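Local atomic coordinates of sulfate transporter 4.1, chloroplastic (Arabidopsis thaliana, PDB entry 7LHV), a protein that cotransports sulfate with protons across the membrane as a secondary active symporter of the SLC26/SulP family and may play a role in regulating sulfate assimilation. Residues Q254-I267 and L295-I308. Sequence-based numbering, arbitrary orientation.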
loop_
_atom_site.group_PDB
_atom_site.type_symbol
_atom_site.label_atom_id
_atom_site.label_comp_id
_atom_site.label_asym_id
_atom_site.label_seq_id
_atom_site.Cartn_x
_atom_site.Cartn_y
_atom_site.Cartn_z
ATOM N N GLN A 254 29.278 -16.354 36.015
ATOM C CA GLN A 254 30.156 -15.686 36.966
ATOM C C GLN A 254 29.336 -14.775 37.868
ATOM O O GLN A 254 28.420 -14.089 37.406
ATOM C CB GLN A 254 31.242 -14.867 36.262
ATOM C CG GLN A 254 32.312 -15.685 35.566
ATOM C CD GLN A 254 31.913 -16.096 34.169
ATOM O OE1 GLN A 254 30.986 -15.533 33.588
ATOM N NE2 GLN A 254 32.615 -17.077 33.616
ATOM N N TRP A 255 29.674 -14.770 39.156
ATOM C CA TRP A 255 28.961 -13.980 40.156
ATOM C C TRP A 255 29.330 -12.494 40.149
ATOM O O TRP A 255 28.425 -11.655 40.248
ATOM C CB TRP A 255 29.191 -14.562 41.556
ATOM C CG TRP A 255 28.168 -15.580 41.964
ATOM C CD1 TRP A 255 27.158 -16.081 41.196
ATOM C CD2 TRP A 255 28.048 -16.212 43.245
ATOM N NE1 TRP A 255 26.422 -16.991 41.916
ATOM C CE2 TRP A 255 26.947 -17.089 43.177
ATOM C CE3 TRP A 255 28.767 -16.124 44.442
ATOM C CZ2 TRP A 255 26.548 -17.870 44.258
ATOM C CZ3 TRP A 255 28.369 -16.902 45.515
ATOM C CH2 TRP A 255 27.270 -17.763 45.415
ATOM N N PRO A 256 30.611 -12.117 40.075
ATOM C CA PRO A 256 30.966 -10.688 40.183
ATOM C C PRO A 256 30.301 -9.827 39.118
ATOM O O PRO A 256 29.707 -8.793 39.462
ATOM C CB PRO A 256 32.496 -10.691 40.040
ATOM C CG PRO A 256 32.898 -12.006 40.558
ATOM C CD PRO A 256 31.823 -12.959 40.126
ATOM N N PRO A 257 30.398 -10.169 37.820
ATOM C CA PRO A 257 29.762 -9.287 36.827
ATOM C C PRO A 257 28.256 -9.209 36.982
ATOM O O PRO A 257 27.676 -8.133 36.797
ATOM C CB PRO A 257 30.172 -9.911 35.488
ATOM C CG PRO A 257 30.364 -11.322 35.792
ATOM C CD PRO A 257 30.975 -11.355 37.158
ATOM N N PHE A 258 27.604 -10.320 37.333
ATOM C CA PHE A 258 26.158 -10.294 37.513
ATOM C C PHE A 258 25.764 -9.416 38.691
ATOM O O PHE A 258 24.809 -8.638 38.599
ATOM C CB PHE A 258 25.616 -11.708 37.697
ATOM C CG PHE A 258 24.124 -11.801 37.570
ATOM C CD1 PHE A 258 23.525 -11.821 36.325
ATOM C CD2 PHE A 258 23.322 -11.859 38.696
ATOM C CE1 PHE A 258 22.152 -11.902 36.201
ATOM C CE2 PHE A 258 21.949 -11.942 38.579
ATOM C CZ PHE A 258 21.364 -11.963 37.331
ATOM N N VAL A 259 26.491 -9.522 39.806
ATOM C CA VAL A 259 26.182 -8.698 40.973
ATOM C C VAL A 259 26.406 -7.225 40.655
ATOM O O VAL A 259 25.588 -6.363 41.003
ATOM C CB VAL A 259 27.013 -9.151 42.186
ATOM C CG1 VAL A 259 26.962 -8.105 43.282
ATOM C CG2 VAL A 259 26.500 -10.481 42.703
ATOM N N MET A 260 27.517 -6.914 39.984
ATOM C CA MET A 260 27.800 -5.529 39.622
ATOM C C MET A 260 26.713 -4.969 38.715
ATOM O O MET A 260 26.210 -3.859 38.938
ATOM C CB MET A 260 29.167 -5.439 38.944
ATOM C CG MET A 260 29.753 -4.042 38.894
ATOM S SD MET A 260 31.390 -4.028 38.150
ATOM C CE MET A 260 32.417 -3.894 39.604
ATOM N N GLY A 261 26.325 -5.732 37.692
ATOM C CA GLY A 261 25.289 -5.266 36.790
ATOM C C GLY A 261 23.951 -5.091 37.477
ATOM O O GLY A 261 23.251 -4.105 37.241
ATOM N N SER A 262 23.578 -6.040 38.339
ATOM C CA SER A 262 22.305 -5.936 39.043
ATOM C C SER A 262 22.275 -4.717 39.955
ATOM O O SER A 262 21.286 -3.976 39.979
ATOM C CB SER A 262 22.040 -7.211 39.840
ATOM O OG SER A 262 20.822 -7.116 40.557
ATOM N N LEU A 263 23.356 -4.483 40.709
ATOM C CA LEU A 263 23.391 -3.321 41.590
ATOM C C LEU A 263 23.357 -2.020 40.799
ATOM O O LEU A 263 22.643 -1.078 41.172
ATOM C CB LEU A 263 24.625 -3.368 42.490
ATOM C CG LEU A 263 24.679 -4.503 43.512
ATOM C CD1 LEU A 263 26.017 -4.505 44.231
ATOM C CD2 LEU A 263 23.535 -4.385 44.503
ATOM N N ILE A 264 24.115 -1.944 39.703
ATOM C CA ILE A 264 24.122 -0.720 38.908
ATOM C C ILE A 264 22.745 -0.464 38.309
ATOM O O ILE A 264 22.250 0.667 38.319
ATOM C CB ILE A 264 25.216 -0.786 37.827
ATOM C CG1 ILE A 264 26.598 -0.675 38.469
ATOM C CG2 ILE A 264 25.027 0.322 36.809
ATOM C CD1 ILE A 264 27.736 -0.929 37.513
ATOM N N LEU A 265 22.100 -1.511 37.787
ATOM C CA LEU A 265 20.772 -1.351 37.208
ATOM C C LEU A 265 19.755 -0.929 38.261
ATOM O O LEU A 265 18.898 -0.077 38.000
ATOM C CB LEU A 265 20.340 -2.649 36.531
ATOM C CG LEU A 265 18.977 -2.654 35.844
ATOM C CD1 LEU A 265 18.937 -1.621 34.737
ATOM C CD2 LEU A 265 18.679 -4.036 35.299
ATOM N N VAL A 266 19.835 -1.514 39.460
ATOM C CA VAL A 266 18.916 -1.139 40.532
ATOM C C VAL A 266 19.107 0.323 40.908
ATOM O O VAL A 266 18.131 1.068 41.073
ATOM C CB VAL A 266 19.109 -2.068 41.745
ATOM C CG1 VAL A 266 18.553 -1.424 43.004
ATOM C CG2 VAL A 266 18.444 -3.408 41.493
ATOM N N ILE A 267 20.360 0.762 41.045
ATOM C CA ILE A 267 20.625 2.153 41.398
ATOM C C ILE A 267 20.109 3.088 40.312
ATOM O O ILE A 267 19.489 4.118 40.601
ATOM C CB ILE A 267 22.128 2.362 41.660
ATOM C CG1 ILE A 267 22.551 1.637 42.937
ATOM C CG2 ILE A 267 22.453 3.843 41.752
ATOM C CD1 ILE A 267 21.881 2.156 44.185
ATOM N N LEU A 295 30.010 4.902 40.005
ATOM C CA LEU A 295 29.951 3.852 41.009
ATOM C C LEU A 295 30.785 2.652 40.581
ATOM O O LEU A 295 31.737 2.263 41.270
ATOM C CB LEU A 295 28.499 3.447 41.262
ATOM C CG LEU A 295 28.285 2.362 42.316
ATOM C CD1 LEU A 295 28.660 2.883 43.692
ATOM C CD2 LEU A 295 26.843 1.880 42.298
ATOM N N GLY A 296 30.476 2.086 39.412
ATOM C CA GLY A 296 31.046 0.794 39.056
ATOM C C GLY A 296 32.558 0.820 38.995
ATOM O O GLY A 296 33.232 -0.016 39.605
ATOM N N THR A 297 33.112 1.818 38.300
ATOM C CA THR A 297 34.560 1.949 38.192
ATOM C C THR A 297 35.212 1.954 39.565
ATOM O O THR A 297 36.282 1.365 39.757
ATOM C CB THR A 297 34.911 3.230 37.437
ATOM O OG1 THR A 297 34.344 3.183 36.123
ATOM C CG2 THR A 297 36.417 3.385 37.325
ATOM N N THR A 298 34.558 2.588 40.542
ATOM C CA THR A 298 35.113 2.646 41.889
ATOM C C THR A 298 35.366 1.245 42.429
ATOM O O THR A 298 36.469 0.941 42.902
ATOM C CB THR A 298 34.167 3.422 42.804
ATOM O OG1 THR A 298 34.028 4.763 42.317
ATOM C CG2 THR A 298 34.718 3.466 44.219
ATOM N N ILE A 299 34.371 0.360 42.322
ATOM C CA ILE A 299 34.578 -1.018 42.763
ATOM C C ILE A 299 35.620 -1.704 41.892
ATOM O O ILE A 299 36.404 -2.528 42.379
ATOM C CB ILE A 299 33.246 -1.800 42.790
ATOM C CG1 ILE A 299 32.269 -1.189 43.801
ATOM C CG2 ILE A 299 33.489 -3.262 43.118
ATOM C CD1 ILE A 299 31.380 -0.099 43.262
ATOM N N ALA A 300 35.660 -1.373 40.601
ATOM C CA ALA A 300 36.701 -1.921 39.743
ATOM C C ALA A 300 38.089 -1.439 40.142
ATOM O O ALA A 300 39.083 -2.067 39.761
ATOM C CB ALA A 300 36.425 -1.569 38.282
ATOM N N LYS A 301 38.181 -0.346 40.900
ATOM C CA LYS A 301 39.461 0.193 41.336
ATOM C C LYS A 301 39.731 -0.032 42.816
ATOM O O LYS A 301 40.715 0.502 43.338
ATOM C CB LYS A 301 39.541 1.692 41.020
ATOM C CG LYS A 301 39.513 2.017 39.536
ATOM C CD LYS A 301 40.028 3.424 39.271
ATOM C CE LYS A 301 41.546 3.447 39.158
ATOM N NZ LYS A 301 42.029 2.722 37.952
ATOM N N VAL A 302 38.893 -0.802 43.506
ATOM C CA VAL A 302 39.091 -1.066 44.927
ATOM C C VAL A 302 39.250 -2.563 45.150
ATOM O O VAL A 302 40.286 -3.022 45.641
ATOM C CB VAL A 302 37.929 -0.505 45.766
ATOM C CG1 VAL A 302 37.984 -1.056 47.182
ATOM C CG2 VAL A 302 37.976 1.013 45.781
ATOM N N PHE A 303 38.225 -3.332 44.789
ATOM C CA PHE A 303 38.238 -4.772 45.012
ATOM C C PHE A 303 38.859 -5.545 43.858
ATOM O O PHE A 303 39.384 -6.645 44.073
ATOM C CB PHE A 303 36.814 -5.274 45.262
ATOM C CG PHE A 303 36.152 -4.642 46.453
ATOM C CD1 PHE A 303 36.297 -5.192 47.716
ATOM C CD2 PHE A 303 35.391 -3.493 46.313
ATOM C CE1 PHE A 303 35.691 -4.612 48.815
ATOM C CE2 PHE A 303 34.783 -2.908 47.408
ATOM C CZ PHE A 303 34.933 -3.469 48.659
ATOM N N HIS A 304 38.818 -4.992 42.646
ATOM C CA HIS A 304 39.355 -5.612 41.439
ATOM C C HIS A 304 38.829 -7.031 41.259
ATOM O O HIS A 304 39.592 -7.995 41.407
ATOM C CB HIS A 304 40.885 -5.619 41.479
ATOM C CG HIS A 304 41.493 -4.254 41.579
ATOM N ND1 HIS A 304 41.497 -3.364 40.527
ATOM C CD2 HIS A 304 42.112 -3.628 42.606
ATOM C CE1 HIS A 304 42.096 -2.247 40.901
ATOM N NE2 HIS A 304 42.478 -2.382 42.159
ATOM N N PRO A 305 37.545 -7.205 40.958
ATOM C CA PRO A 305 37.015 -8.551 40.705
ATOM C C PRO A 305 37.699 -9.189 39.512
ATOM O O PRO A 305 38.036 -8.502 38.535
ATOM C CB PRO A 305 35.526 -8.298 40.428
ATOM C CG PRO A 305 35.237 -6.994 41.093
ATOM C CD PRO A 305 36.484 -6.184 40.925
ATOM N N PRO A 306 37.929 -10.503 39.552
ATOM C CA PRO A 306 38.695 -11.133 38.463
ATOM C C PRO A 306 37.900 -11.300 37.181
ATOM O O PRO A 306 38.465 -11.164 36.089
ATOM C CB PRO A 306 39.096 -12.491 39.059
ATOM C CG PRO A 306 38.839 -12.374 40.542
ATOM C CD PRO A 306 37.686 -11.435 40.662
ATOM N N SER A 307 36.605 -11.587 37.278
ATOM C CA SER A 307 35.811 -11.979 36.121
ATOM C C SER A 307 35.138 -10.809 35.419
ATOM O O SER A 307 34.447 -11.026 34.417
ATOM C CB SER A 307 34.753 -13.003 36.539
ATOM O OG SER A 307 33.923 -12.481 37.559
ATOM N N ILE A 308 35.315 -9.586 35.905
ATOM C CA ILE A 308 34.741 -8.425 35.236
ATOM C C ILE A 308 35.627 -8.033 34.062
ATOM O O ILE A 308 36.831 -8.309 34.041
ATOM C CB ILE A 308 34.560 -7.254 36.219
ATOM C CG1 ILE A 308 35.914 -6.790 36.749
ATOM C CG2 ILE A 308 33.649 -7.654 37.363
ATOM C CD1 ILE A 308 35.862 -5.456 37.448
#
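Compact, puckered proline rings, rather than flat groups, supply the surfaces where these segments meet: Pro256 CB lies 3.9 Å from Pro305 CB, while Ser307 OG lies against the carbons of two adjoining rings, 3.2 Å from both Pro256 CG and Pro257 CD. The flat aromatic and imidazole rings stand apart from this meeting; Phe303 has Val302 CG1 over one face, 3.6 Å above the ring plane and shifted toward the rim. Prolines suit the first turn of helix 255-277, because backbone nitrogens there have no preceding turn to bond to, and their rings offer a compact apolar surface. Ser307, a small residue, can fit close beside them, its CB also resting against the CG methylene of Gln254.

Deeper in, Met260 spans the gap. Its first two torsions are extended (chi1 -163°, chi2 177°), carrying the sulfur outward to pass Ile308 CG2, and a bend at chi3 then sets CE 3.7 Å from Ile299 CG2. A long, flexible thioether suits this place, since the axes of helical segments 255-267 and 295-300 approach to 10.9 Å. Further along, Gly296 leaves room for Ile264, whose CD1 comes 4.0 Å from the glycine CA; Ile267 CG1 and Leu295 CD2 extend the apolar seam.

Beyond Ala300 the helix ends in a turn where Ile299 O accepts bonds from both Val302 N and Phe303 N, and the chain then loops back to bring Pro305 to Ile308 against the start of the other helix. Segments 255-267 and 295-300 run nearly antiparallel (151°); they belong to consecutive helices, both predicted to be transmembrane, in the part of the chain that belongs to the sulfate permease family. Helix 431-443 packs against them through Cys432, which touches Met260, and through Ala433 and Ala436, which touch Ile264.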